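Local coordinates for beta-galactosidase/beta-glucuronidase (Faecalibacterium prausnitzii L2-6, PDB 6MVF), which binds flavin mononucleotide and probably hydrolyses beta-glucuronides, as a glycoside hydrolase of family 2, at residues A511-E515 / V598-S602; R277-V281 / P425-T429; Y66-G71 / I136-D142; E490-W495 / R543-V548. All blocks are in the same frame, centred on the assembly; numbering follows the deposited sequence.

Interaction 1: residues A511-E515 / V598-S602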
loop_
_atom_site.group_PDB
_atom_site.type_symbol
_atom_site.label_atom_id
_atom_site.label_comp_id
_atom_site.label_asym_id
_atom_site.label_seq_id
_atom_site.Cartn_x
_atom_site.Cartn_y
_atom_site.Cartn_z
ATOM N N ALA A 511 -29.973 18.935 22.304
ATOM C CA ALA A 511 -29.035 20.032 22.053
ATOM C C ALA A 511 -29.134 21.107 23.128
ATOM O O ALA A 511 -28.111 21.663 23.540
ATOM C CB ALA A 511 -29.261 20.638 20.665
ATOM N N LEU A 512 -30.354 21.407 23.601
ATOM C CA LEU A 512 -30.532 22.363 24.693
ATOM C C LEU A 512 -29.876 21.866 25.973
ATOM O O LEU A 512 -29.256 22.642 26.703
ATOM C CB LEU A 512 -32.023 22.624 24.945
ATOM C CG LEU A 512 -32.809 23.470 23.948
ATOM C CD1 LEU A 512 -34.296 23.435 24.290
ATOM C CD2 LEU A 512 -32.303 24.905 23.919
ATOM N N TYR A 513 -30.039 20.581 26.277
ATOM C CA TYR A 513 -29.399 19.996 27.447
ATOM C C TYR A 513 -27.881 20.188 27.396
ATOM O O TYR A 513 -27.262 20.624 28.379
ATOM C CB TYR A 513 -29.778 18.509 27.531
ATOM C CG TYR A 513 -29.047 17.741 28.601
ATOM C CD1 TYR A 513 -27.791 17.210 28.355
ATOM C CD2 TYR A 513 -29.608 17.561 29.868
ATOM C CE1 TYR A 513 -27.106 16.523 29.337
ATOM C CE2 TYR A 513 -28.938 16.868 30.860
ATOM C CZ TYR A 513 -27.685 16.351 30.586
ATOM O OH TYR A 513 -27.003 15.652 31.540
ATOM N N HIS A 514 -27.264 19.888 26.241
ATOM C CA HIS A 514 -25.810 19.970 26.138
ATOM C C HIS A 514 -25.313 21.391 25.915
ATOM O O HIS A 514 -24.176 21.700 26.287
ATOM C CB HIS A 514 -25.313 19.046 25.037
ATOM C CG HIS A 514 -25.334 17.604 25.422
ATOM N ND1 HIS A 514 -24.593 17.106 26.473
ATOM C CD2 HIS A 514 -26.017 16.554 24.912
ATOM C CE1 HIS A 514 -24.802 15.806 26.580
ATOM N NE2 HIS A 514 -25.664 15.445 25.644
ATOM N N GLU A 515 -26.131 22.270 25.333
ATOM C CA GLU A 515 -25.808 23.695 25.354
ATOM C C GLU A 515 -25.548 24.171 26.780
ATOM O O GLU A 515 -24.559 24.868 27.048
ATOM C CB GLU A 515 -26.932 24.512 24.710
ATOM C CG GLU A 515 -26.920 24.480 23.181
ATOM C CD GLU A 515 -28.193 25.055 22.546
ATOM O OE1 GLU A 515 -28.908 25.869 23.181
ATOM O OE2 GLU A 515 -28.480 24.681 21.392
ATOM N N VAL A 598 -33.531 29.599 13.749
ATOM C CA VAL A 598 -32.410 28.931 13.099
ATOM C C VAL A 598 -31.201 29.102 14.007
ATOM O O VAL A 598 -30.693 30.215 14.172
ATOM C CB VAL A 598 -32.143 29.498 11.700
ATOM C CG1 VAL A 598 -30.917 28.881 11.123
ATOM C CG2 VAL A 598 -33.361 29.279 10.785
ATOM N N LYS A 599 -30.747 28.017 14.614
ATOM C CA LYS A 599 -29.650 28.097 15.562
ATOM C C LYS A 599 -28.339 27.740 14.876
ATOM O O LYS A 599 -28.294 26.828 14.047
ATOM C CB LYS A 599 -29.897 27.167 16.740
ATOM C CG LYS A 599 -29.151 27.553 17.990
ATOM C CD LYS A 599 -29.255 26.448 19.009
ATOM C CE LYS A 599 -30.648 25.871 19.072
ATOM N NZ LYS A 599 -30.991 25.606 20.496
ATOM N N VAL A 600 -27.276 28.479 15.211
ATOM C CA VAL A 600 -25.936 28.226 14.690
ATOM C C VAL A 600 -24.967 28.021 15.852
ATOM O O VAL A 600 -24.977 28.767 16.839
ATOM C CB VAL A 600 -25.440 29.356 13.760
ATOM C CG1 VAL A 600 -24.075 29.019 13.241
ATOM C CG2 VAL A 600 -26.383 29.554 12.605
ATOM N N TYR A 601 -24.131 26.993 15.727
ATOM C CA TYR A 601 -22.995 26.758 16.606
ATOM C C TYR A 601 -21.706 27.107 15.871
ATOM O O TYR A 601 -21.544 26.764 14.696
ATOM C CB TYR A 601 -22.949 25.299 17.049
ATOM C CG TYR A 601 -24.227 24.826 17.681
ATOM C CD1 TYR A 601 -24.878 25.608 18.625
ATOM C CD2 TYR A 601 -24.790 23.607 17.332
ATOM C CE1 TYR A 601 -26.040 25.186 19.224
ATOM C CE2 TYR A 601 -25.974 23.174 17.922
ATOM C CZ TYR A 601 -26.586 23.977 18.870
ATOM O OH TYR A 601 -27.749 23.578 19.483
ATOM N N SER A 602 -20.794 27.793 16.559
ATOM C CA SER A 602 -19.528 28.170 15.944
ATOM C C SER A 602 -18.485 28.433 17.022
ATOM O O SER A 602 -18.811 28.920 18.106
ATOM C CB SER A 602 -19.692 29.406 15.056
ATOM O OG SER A 602 -18.463 29.667 14.410
#

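Interaction 2: residues R277-V281 / P425-T429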
loop_
_atom_site.group_PDB
_atom_site.type_symbol
_atom_site.label_atom_id
_atom_site.label_comp_id
_atom_site.label_asym_id
_atom_site.label_seq_id
_atom_site.Cartn_x
_atom_site.Cartn_y
_atom_site.Cartn_z
ATOM N N ARG A 277 4.760 11.692 31.136
ATOM C CA ARG A 277 3.924 12.776 31.632
ATOM C C ARG A 277 3.777 12.634 33.130
ATOM O O ARG A 277 3.826 11.530 33.667
ATOM C CB ARG A 277 2.529 12.807 30.986
ATOM C CG ARG A 277 1.553 11.772 31.494
ATOM C CD ARG A 277 1.781 10.459 30.813
ATOM N NE ARG A 277 0.919 9.397 31.310
ATOM C CZ ARG A 277 1.141 8.739 32.442
ATOM N NH1 ARG A 277 2.189 9.079 33.197
ATOM N NH2 ARG A 277 0.311 7.762 32.826
ATOM N N SER A 278 3.594 13.768 33.789
ATOM C CA SER A 278 3.113 13.822 35.158
ATOM C C SER A 278 1.824 14.630 35.165
ATOM O O SER A 278 1.530 15.366 34.220
ATOM C CB SER A 278 4.149 14.445 36.099
ATOM O OG SER A 278 4.577 15.717 35.623
ATOM N N TYR A 279 1.047 14.478 36.235
ATOM C CA TYR A 279 -0.269 15.094 36.270
ATOM C C TYR A 279 -0.772 15.137 37.707
ATOM O O TYR A 279 -0.395 14.317 38.546
ATOM C CB TYR A 279 -1.274 14.362 35.355
ATOM C CG TYR A 279 -1.517 12.899 35.684
ATOM C CD1 TYR A 279 -0.686 11.903 35.188
ATOM C CD2 TYR A 279 -2.598 12.510 36.471
ATOM C CE1 TYR A 279 -0.899 10.563 35.477
ATOM C CE2 TYR A 279 -2.825 11.164 36.767
ATOM C CZ TYR A 279 -1.964 10.194 36.260
ATOM O OH TYR A 279 -2.175 8.858 36.530
ATOM N N THR A 280 -1.635 16.113 37.974
ATOM C CA THR A 280 -2.179 16.332 39.299
ATOM C C THR A 280 -3.653 16.670 39.160
ATOM O O THR A 280 -4.081 17.240 38.149
ATOM C CB THR A 280 -1.424 17.460 40.032
ATOM O OG1 THR A 280 -1.324 18.601 39.171
ATOM C CG2 THR A 280 -0.008 17.016 40.403
ATOM N N VAL A 281 -4.433 16.272 40.164
ATOM C CA VAL A 281 -5.795 16.759 40.349
ATOM C C VAL A 281 -5.898 17.327 41.754
ATOM O O VAL A 281 -5.563 16.640 42.726
ATOM C CB VAL A 281 -6.855 15.661 40.145
ATOM C CG1 VAL A 281 -8.233 16.265 40.283
ATOM C CG2 VAL A 281 -6.702 14.978 38.793
ATOM N N PRO A 425 1.214 2.593 41.885
ATOM C CA PRO A 425 1.092 3.868 42.608
ATOM C C PRO A 425 1.216 5.095 41.718
ATOM O O PRO A 425 0.994 6.216 42.197
ATOM C CB PRO A 425 2.237 3.797 43.631
ATOM C CG PRO A 425 3.227 2.819 43.042
ATOM C CD PRO A 425 2.397 1.813 42.291
ATOM N N THR A 426 1.547 4.922 40.442
ATOM C CA THR A 426 1.737 6.040 39.532
ATOM C C THR A 426 0.427 6.566 38.956
ATOM O O THR A 426 0.458 7.497 38.146
ATOM C CB THR A 426 2.659 5.644 38.359
ATOM O OG1 THR A 426 1.904 4.924 37.379
ATOM C CG2 THR A 426 3.828 4.778 38.806
ATOM N N ARG A 427 -0.717 5.998 39.315
ATOM C CA ARG A 427 -1.976 6.472 38.766
ATOM C C ARG A 427 -2.992 6.736 39.872
ATOM O O ARG A 427 -2.934 6.159 40.963
ATOM C CB ARG A 427 -2.548 5.485 37.730
ATOM C CG ARG A 427 -1.759 5.454 36.414
ATOM C CD ARG A 427 -2.357 4.465 35.435
ATOM N NE ARG A 427 -1.773 4.548 34.095
ATOM C CZ ARG A 427 -0.715 3.856 33.685
ATOM N NH1 ARG A 427 -0.091 3.033 34.516
ATOM N NH2 ARG A 427 -0.285 3.990 32.439
ATOM N N LEU A 428 -3.919 7.637 39.558
ATOM C CA LEU A 428 -5.021 7.984 40.444
ATOM C C LEU A 428 -6.154 6.970 40.336
ATOM O O LEU A 428 -6.431 6.441 39.258
ATOM C CB LEU A 428 -5.530 9.380 40.094
ATOM C CG LEU A 428 -4.451 10.451 40.222
ATOM C CD1 LEU A 428 -4.977 11.766 39.728
ATOM C CD2 LEU A 428 -3.948 10.559 41.673
ATOM N N THR A 429 -6.819 6.701 41.456
ATOM C CA THR A 429 -8.036 5.901 41.442
ATOM C C THR A 429 -9.258 6.817 41.441
ATOM O O THR A 429 -9.214 7.945 41.944
ATOM C CB THR A 429 -8.093 4.934 42.632
ATOM O OG1 THR A 429 -8.001 5.664 43.863
ATOM C CG2 THR A 429 -6.931 3.956 42.568
HETATM O O HOH W 1 1.156 7.092 35.191
#

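Interaction 3: residues Y66-G71 / I136-D142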
loop_
_atom_site.group_PDB
_atom_site.type_symbol
_atom_site.label_atom_id
_atom_site.label_comp_id
_atom_site.label_asym_id
_atom_site.label_seq_id
_atom_site.Cartn_x
_atom_site.Cartn_y
_atom_site.Cartn_z
ATOM N N TYR A 66 -31.789 -11.273 24.140
ATOM C CA TYR A 66 -30.662 -11.724 23.321
ATOM C C TYR A 66 -30.179 -13.065 23.853
ATOM O O TYR A 66 -30.236 -13.324 25.061
ATOM C CB TYR A 66 -29.496 -10.717 23.289
ATOM C CG TYR A 66 -28.803 -10.422 24.617
ATOM C CD1 TYR A 66 -29.313 -9.473 25.502
ATOM C CD2 TYR A 66 -27.619 -11.055 24.963
ATOM C CE1 TYR A 66 -28.674 -9.182 26.701
ATOM C CE2 TYR A 66 -26.971 -10.766 26.168
ATOM C CZ TYR A 66 -27.509 -9.830 27.030
ATOM O OH TYR A 66 -26.865 -9.547 28.213
ATOM N N LEU A 67 -29.692 -13.915 22.943
ATOM C CA LEU A 67 -29.362 -15.290 23.312
ATOM C C LEU A 67 -28.185 -15.297 24.281
ATOM O O LEU A 67 -27.053 -14.966 23.906
ATOM C CB LEU A 67 -29.056 -16.121 22.067
ATOM C CG LEU A 67 -28.463 -17.531 22.268
ATOM C CD1 LEU A 67 -29.397 -18.453 23.050
ATOM C CD2 LEU A 67 -28.075 -18.145 20.926
ATOM N N ARG A 68 -28.446 -15.669 25.532
ATOM C CA ARG A 68 -27.393 -15.943 26.502
ATOM C C ARG A 68 -27.329 -17.450 26.708
ATOM O O ARG A 68 -28.357 -18.083 26.972
ATOM C CB ARG A 68 -27.638 -15.209 27.825
ATOM C CG ARG A 68 -27.932 -13.711 27.635
ATOM C CD ARG A 68 -28.092 -12.979 28.962
ATOM N NE ARG A 68 -26.896 -13.181 29.771
ATOM C CZ ARG A 68 -26.631 -12.548 30.906
ATOM N NH1 ARG A 68 -27.498 -11.660 31.385
ATOM N NH2 ARG A 68 -25.496 -12.807 31.554
ATOM N N THR A 69 -26.129 -18.021 26.557
ATOM C CA THR A 69 -25.960 -19.473 26.503
ATOM C C THR A 69 -24.498 -19.857 26.318
ATOM O O THR A 69 -23.605 -19.006 26.386
ATOM C CB THR A 69 -26.771 -20.083 25.359
ATOM O OG1 THR A 69 -26.819 -21.509 25.508
ATOM C CG2 THR A 69 -26.146 -19.722 23.987
ATOM N N THR A 70 -24.244 -21.123 26.032
ATOM C CA THR A 70 -22.901 -21.592 25.735
ATOM C C THR A 70 -22.763 -21.874 24.243
ATOM O O THR A 70 -23.529 -22.664 23.679
ATOM C CB THR A 70 -22.573 -22.828 26.562
ATOM O OG1 THR A 70 -22.800 -22.518 27.950
ATOM C CG2 THR A 70 -21.106 -23.240 26.323
ATOM N N GLY A 71 -21.802 -21.203 23.613
ATOM C CA GLY A 71 -21.382 -21.494 22.250
ATOM C C GLY A 71 -19.984 -22.088 22.267
ATOM O O GLY A 71 -19.104 -21.603 22.982
ATOM N N ILE A 136 -12.873 -23.974 22.216
ATOM C CA ILE A 136 -13.114 -22.929 23.215
ATOM C C ILE A 136 -14.613 -22.872 23.506
ATOM O O ILE A 136 -15.405 -22.412 22.671
ATOM C CB ILE A 136 -12.598 -21.556 22.768
ATOM C CG1 ILE A 136 -11.130 -21.638 22.346
ATOM C CG2 ILE A 136 -12.776 -20.535 23.902
ATOM C CD1 ILE A 136 -10.663 -20.482 21.451
ATOM N N GLU A 137 -14.998 -23.333 24.692
ATOM C CA GLU A 137 -16.360 -23.170 25.177
ATOM C C GLU A 137 -16.494 -21.791 25.793
ATOM O O GLU A 137 -15.708 -21.428 26.669
ATOM C CB GLU A 137 -16.697 -24.237 26.218
ATOM C CG GLU A 137 -17.078 -25.586 25.642
ATOM C CD GLU A 137 -17.510 -26.594 26.710
ATOM O OE1 GLU A 137 -17.073 -27.769 26.608
ATOM O OE2 GLU A 137 -18.283 -26.207 27.632
ATOM N N VAL A 138 -17.491 -21.033 25.344
ATOM C CA VAL A 138 -17.729 -19.673 25.805
ATOM C C VAL A 138 -19.175 -19.556 26.270
ATOM O O VAL A 138 -20.090 -19.987 25.568
ATOM C CB VAL A 138 -17.441 -18.651 24.689
ATOM C CG1 VAL A 138 -17.683 -17.225 25.183
ATOM C CG2 VAL A 138 -16.043 -18.823 24.174
ATOM N N SER A 139 -19.383 -18.958 27.430
ATOM C CA SER A 139 -20.720 -18.751 27.962
ATOM C C SER A 139 -20.889 -17.298 28.374
ATOM O O SER A 139 -20.065 -16.767 29.127
ATOM C CB SER A 139 -20.984 -19.655 29.160
ATOM O OG SER A 139 -22.229 -19.308 29.755
ATOM N N ASN A 140 -21.966 -16.660 27.902
ATOM C CA ASN A 140 -22.335 -15.337 28.393
ATOM C C ASN A 140 -23.538 -15.383 29.343
ATOM O O ASN A 140 -24.260 -14.389 29.494
ATOM C CB ASN A 140 -22.576 -14.379 27.226
ATOM C CG ASN A 140 -23.835 -14.700 26.435
ATOM O OD1 ASN A 140 -24.294 -15.837 26.400
ATOM N ND2 ASN A 140 -24.388 -13.680 25.778
ATOM N N GLU A 141 -23.753 -16.523 29.998
ATOM C CA GLU A 141 -24.781 -16.660 31.021
ATOM C C GLU A 141 -24.287 -16.108 32.353
ATOM O O GLU A 141 -23.080 -16.105 32.635
ATOM C CB GLU A 141 -25.176 -18.132 31.183
ATOM C CG GLU A 141 -26.109 -18.646 30.085
ATOM C CD GLU A 141 -26.212 -20.174 30.017
ATOM O OE1 GLU A 141 -25.162 -20.878 29.885
ATOM O OE2 GLU A 141 -27.363 -20.664 30.082
ATOM N N ASP A 142 -25.237 -15.635 33.170
ATOM C CA ASP A 142 -24.953 -15.199 34.541
ATOM C C ASP A 142 -24.396 -16.349 35.388
ATOM O O ASP A 142 -24.645 -17.525 35.114
ATOM C CB ASP A 142 -26.238 -14.652 35.165
ATOM C CG ASP A 142 -25.984 -13.740 36.354
ATOM O OD1 ASP A 142 -24.806 -13.509 36.715
ATOM O OD2 ASP A 142 -26.982 -13.238 36.920
HETATM O O HOH W 2 -27.397 -10.930 34.332
#

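Interaction 4: residues E490-W495 / R543-V548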
loop_
_atom_site.group_PDB
_atom_site.type_symbol
_atom_site.label_atom_id
_atom_site.label_comp_id
_atom_site.label_asym_id
_atom_site.label_seq_id
_atom_site.Cartn_x
_atom_site.Cartn_y
_atom_site.Cartn_z
ATOM N N GLU A 490 -31.379 11.772 25.887
ATOM C CA GLU A 490 -31.662 11.057 24.656
ATOM C C GLU A 490 -31.977 12.037 23.548
ATOM O O GLU A 490 -32.517 13.117 23.781
ATOM C CB GLU A 490 -32.828 10.090 24.825
ATOM C CG GLU A 490 -32.589 9.064 25.926
ATOM C CD GLU A 490 -32.108 7.749 25.383
ATOM O OE1 GLU A 490 -32.247 7.579 24.144
ATOM O OE2 GLU A 490 -31.605 6.910 26.188
ATOM N N GLY A 491 -31.597 11.651 22.338
ATOM C CA GLY A 491 -31.892 12.361 21.116
ATOM C C GLY A 491 -32.115 11.350 20.005
ATOM O O GLY A 491 -31.225 10.559 19.665
ATOM N N ILE A 492 -33.321 11.347 19.455
ATOM C CA ILE A 492 -33.694 10.450 18.373
ATOM C C ILE A 492 -34.010 11.346 17.183
ATOM O O ILE A 492 -34.926 12.170 17.255
ATOM C CB ILE A 492 -34.862 9.547 18.793
ATOM C CG1 ILE A 492 -34.393 8.721 20.005
ATOM C CG2 ILE A 492 -35.313 8.662 17.654
ATOM C CD1 ILE A 492 -35.352 7.682 20.513
ATOM N N ILE A 493 -33.208 11.252 16.114
ATOM C CA ILE A 493 -33.115 12.396 15.200
ATOM C C ILE A 493 -34.237 12.449 14.161
ATOM O O ILE A 493 -34.252 13.344 13.312
ATOM C CB ILE A 493 -31.739 12.479 14.500
ATOM C CG1 ILE A 493 -31.351 11.174 13.804
ATOM C CG2 ILE A 493 -30.667 12.882 15.470
ATOM C CD1 ILE A 493 -29.964 11.203 13.203
ATOM N N ASN A 494 -35.204 11.540 14.225
ATOM C CA ASN A 494 -36.420 11.761 13.445
ATOM C C ASN A 494 -37.493 12.576 14.182
ATOM O O ASN A 494 -38.409 13.078 13.513
ATOM C CB ASN A 494 -37.009 10.425 12.970
ATOM C CG ASN A 494 -37.469 9.547 14.110
ATOM O OD1 ASN A 494 -36.656 8.907 14.765
ATOM N ND2 ASN A 494 -38.782 9.507 14.351
ATOM N N TRP A 495 -37.403 12.743 15.525
ATOM C CA TRP A 495 -38.330 13.601 16.276
ATOM C C TRP A 495 -37.808 15.033 16.336
ATOM O O TRP A 495 -36.625 15.256 16.621
ATOM C CB TRP A 495 -38.555 13.094 17.706
ATOM C CG TRP A 495 -38.839 11.638 17.837
ATOM C CD1 TRP A 495 -38.194 10.756 18.654
ATOM C CD2 TRP A 495 -39.839 10.878 17.136
ATOM N NE1 TRP A 495 -38.726 9.489 18.500
ATOM C CE2 TRP A 495 -39.733 9.540 17.575
ATOM C CE3 TRP A 495 -40.809 11.200 16.181
ATOM C CZ2 TRP A 495 -40.551 8.532 17.094
ATOM C CZ3 TRP A 495 -41.618 10.198 15.698
ATOM C CH2 TRP A 495 -41.490 8.882 16.151
ATOM N N ARG A 543 -33.851 -2.065 26.324
ATOM C CA ARG A 543 -34.463 -0.742 26.181
ATOM C C ARG A 543 -35.650 -0.740 25.227
ATOM O O ARG A 543 -35.615 -1.364 24.163
ATOM C CB ARG A 543 -33.452 0.281 25.667
ATOM C CG ARG A 543 -32.447 0.733 26.686
ATOM C CD ARG A 543 -32.974 1.889 27.473
ATOM N NE ARG A 543 -31.970 2.319 28.427
ATOM C CZ ARG A 543 -31.918 3.527 28.956
ATOM N NH1 ARG A 543 -32.816 4.445 28.606
ATOM N NH2 ARG A 543 -30.949 3.817 29.816
ATOM N N SER A 544 -36.676 0.032 25.579
ATOM C CA SER A 544 -37.763 0.326 24.647
ATOM C C SER A 544 -38.373 1.657 25.058
ATOM O O SER A 544 -39.029 1.737 26.098
ATOM C CB SER A 544 -38.810 -0.793 24.639
ATOM O OG SER A 544 -39.870 -0.501 23.738
ATOM N N GLU A 545 -38.159 2.693 24.253
ATOM C CA GLU A 545 -38.630 4.040 24.567
ATOM C C GLU A 545 -38.285 4.975 23.415
ATOM O O GLU A 545 -37.350 4.726 22.649
ATOM C CB GLU A 545 -38.022 4.574 25.867
ATOM C CG GLU A 545 -36.522 4.819 25.832
ATOM C CD GLU A 545 -35.913 4.925 27.240
ATOM O OE1 GLU A 545 -35.586 3.868 27.821
ATOM O OE2 GLU A 545 -35.777 6.056 27.772
ATOM N N GLY A 546 -39.046 6.061 23.313
ATOM C CA GLY A 546 -38.854 7.008 22.236
ATOM C C GLY A 546 -39.149 6.461 20.853
ATOM O O GLY A 546 -38.723 7.057 19.860
ATOM N N GLY A 547 -39.889 5.354 20.754
ATOM C CA GLY A 547 -40.197 4.761 19.468
ATOM C C GLY A 547 -39.078 3.935 18.875
ATOM O O GLY A 547 -39.091 3.661 17.673
ATOM N N VAL A 548 -38.095 3.547 19.677
ATOM C CA VAL A 548 -36.963 2.745 19.238
ATOM C C VAL A 548 -36.742 1.670 20.278
ATOM O O VAL A 548 -36.820 1.942 21.480
ATOM C CB VAL A 548 -35.684 3.596 19.072
ATOM C CG1 VAL A 548 -34.484 2.717 18.744
ATOM C CG2 VAL A 548 -35.888 4.687 18.018
HETATM O O HOH W 3 -34.226 5.218 22.550
HETATM O O HOH W 4 -33.241 4.836 25.446
#

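Interaction 1: residues A511-E515 / V598-S602
Glu515 lays its carboxylate against the edge of the Tyr601 ring, so that OE2 lies near the ring plane next to the hydroxyl. The carboxylate and ring planes stand 71° apart. Tyr601 OH donates a hydrogen bond to Glu515 OE2, though the modelled separation of 2.3 Å is doubtfully short. The same oxygen takes a second bond from Lys599: NZ, 2.8 Å from Glu515 OE2, meets that oxygen on its syn lone pair, the side of OE1, and makes a salt bridge. The two chains reach toward each other from opposite sides, the lysine bent at its last two torsions. Glu515 has CG anti to its own carbonyl carbon (chi1 -78°) and an extended chain beyond, which brings the acid within range of both donors.

Helix 507-522 belongs to the TIM barrel, where it connects the parallel strands 482-487 and 529-532. Strand 596-602 is the middle strand of a three-stranded antiparallel sheet in the DUF4982 region. The axes of the two short segments come no closer than 12.5 Å, a gap that the long side chains of Glu515, Lys599 and Tyr601 span. Two apolar groups lie beside them: Ala511 CB meets Tyr601 OH at 3.5 Å, and Leu512 CD2 lies 3.7 Å from Lys599 NZ. Tyr601 also packs on Tyr569 and Val570 of helix 566-575.

Interaction 2: residues R277-V281 / P425-T429
Tyr279 and Leu428 lie alongside each other, pointing opposite ways, where the beta hairpin of strands 279-282 and 286-289 meets the start of strand 428-433, one of the parallel strands of the TIM barrel. The hairpin lies at the N-terminal ends of the barrel strands, and Val281 also touches Trp528 and Cys481 there.

The apolar contacts centre on one methyl. Leu428 CD1 sits at the edge of the Tyr279 ring, 3.7 Å from Tyr279 CE2, and the same methyl meets Val281 CG2 at 3.8 Å. A leucine suits the position because its apolar branch end reaches both the aromatic and the aliphatic neighbour.

The polar end of the tyrosine reaches segment 425-429: its OH comes within 3.4 Å of Thr426 O and lies against CA and CG of Arg427. A chi1 of 60° sets the Tyr279 ring between its own backbone N and carbonyl carbon, with CE1 over one face of the Arg277 guanidinium, toward its rim. An alanine here would probably open a gap beside Leu428 CD1 and Arg427 and take away the ring that lies on the Arg277 guanidinium.

The charged contacts pair two arginines, with Arg277 NH2 3.8 Å from Arg427 NH2 and the guanidinium planes 73° apart. Each is held by other partners: Arg277 NE donates to Pro389 O, while Arg427 NE donates to Ile391 O and NH1 forms a salt bridge with Asp424, which probably offsets the like charge. A water in the plane of the Arg277 guanidinium accepts from Arg277 NH2 at 2.6 Å and donates to Thr426 O at 3.1 Å.

Interaction 3: residues Y66-G71 / I136-D142
Segments 66-71 and 136-142 run antiparallel, with Gly71 and Val138 forming a hydrogen-bonded pair and Thr70 and Ser139 the non-hydrogen-bonded pair next to it. Gly71 N to Val138 O and Val138 N to Gly71 O both measure 2.9 Å.

Past Ser139 one of the two bonds is taken over by a side chain. Asn140 N still donates to Thr69 O, at 3.2 Å, but the return bond ends on the asparagine side chain: Thr69 N donates to Asn140 OD1 at 2.9 Å, nearly along the C=O axis. Asn140 CG lies between its own backbone N and carbonyl carbon (chi1 70°), a crowded position that turns the amide toward segment 66-71. An asparagine suits this because its other end, ND2, can donate to Phe155 O.

These strands, 70-78 and 131-139, are neighbours within the six-stranded antiparallel sheet of the family 2 sugar-binding domain, a beta sandwich, and the contact marks where they run out into loops. Arg68 grips the Asn140 carbonyl there, side-on. Its NE and NH2 both donate to Asn140 O, each at 2.9 Å, the oxygen lying close to the guanidinium plane. A water that accepts from Arg68 NH1 donates weakly to Asp142 OD2, and Asp142 OD1 forms a salt bridge with Lys365.

On the face carrying Thr70 and Ser139, Ser139 OG accepts from Glu141 N at 3.2 Å, an ST turn that bends the chain as the strand ends. Glu141 reaches across in an extended chain, and its OE1 takes a weak hydrogen bond, 3.5 Å long, from Thr70 OG1.

Interaction 4: residues E490-W495 / R543-V548
Trp495 NE1 donates to Gly546 O at 2.8 Å with an N-H...O angle of 153°. The oxygen lies close to the indole plane, at the ring edge, while the nitrogen is tilted 29° from the carbonyl plane. The indole CG stands anti to its carbonyl carbon (chi1 -47°), which brings this edge toward the turn, and Asn494 ND2 lies over one face near the rim. A phenylalanine in its place would probably leave Gly546 O without its indole donor and the turn less firmly fixed to the loop.

The acceptor belongs to a type I' turn from Glu545 to Val548, the two-residue loop of a beta hairpin. Gly546 and Gly547 both have positive phi, which suits residues without side chains, and Ile492 CD1 sits beside Gly546 where a side chain would begin. The same methyl packs against Val548 CG2 at 3.9 Å.

Both segments follow strands of the TIM barrel, 482-487 and 529-532, and lie on the side of their C-terminal ends, where the active sites of such barrels are found. Segment 490-495 also reaches the second subunit: Gly491 O and Ile493 N bond to Asn264 of that chain, and Asn494 to its Asn263.

Glu490, Arg543 and Glu545 form a salt-bridge network. Arg543 NH1 donates to Glu545 OE1 at 2.9 Å, meeting the carboxylate from above its plane, whereas Glu490 OE2 is a long 3.7 Å from Arg543 NH1. A water donates to Glu490 OE2 at 2.7 Å and accepts weakly from Arg543 NH1. Arg543 NH2 forms a salt bridge with Asp152.

In the fold
Interaction 1 ties a barrel helix to the DUF4982 region, interaction 2 a hairpin to a barrel strand and interaction 4 two barrel loops, while interaction 3 lies within the sugar-binding domain. Interactions 1 and 4 are closest, with centres 19 Å apart and nearest atoms about 7 Å apart; their segments alternate along the chain, the loop 490-495 leading into the helix that carries 511-515. Interaction 3 approaches interaction 4 to about 9 Å between nearest atoms, and Asp152 of its domain reaches Arg543. Interaction 2 stands apart, its nearest atoms about 21 Å from interaction 1 and 25 Å or more from the others. Its Arg427 side chain is about 8 Å from FMN and makes a cation-pi contact with Tyr386, a residue of the FMN pocket.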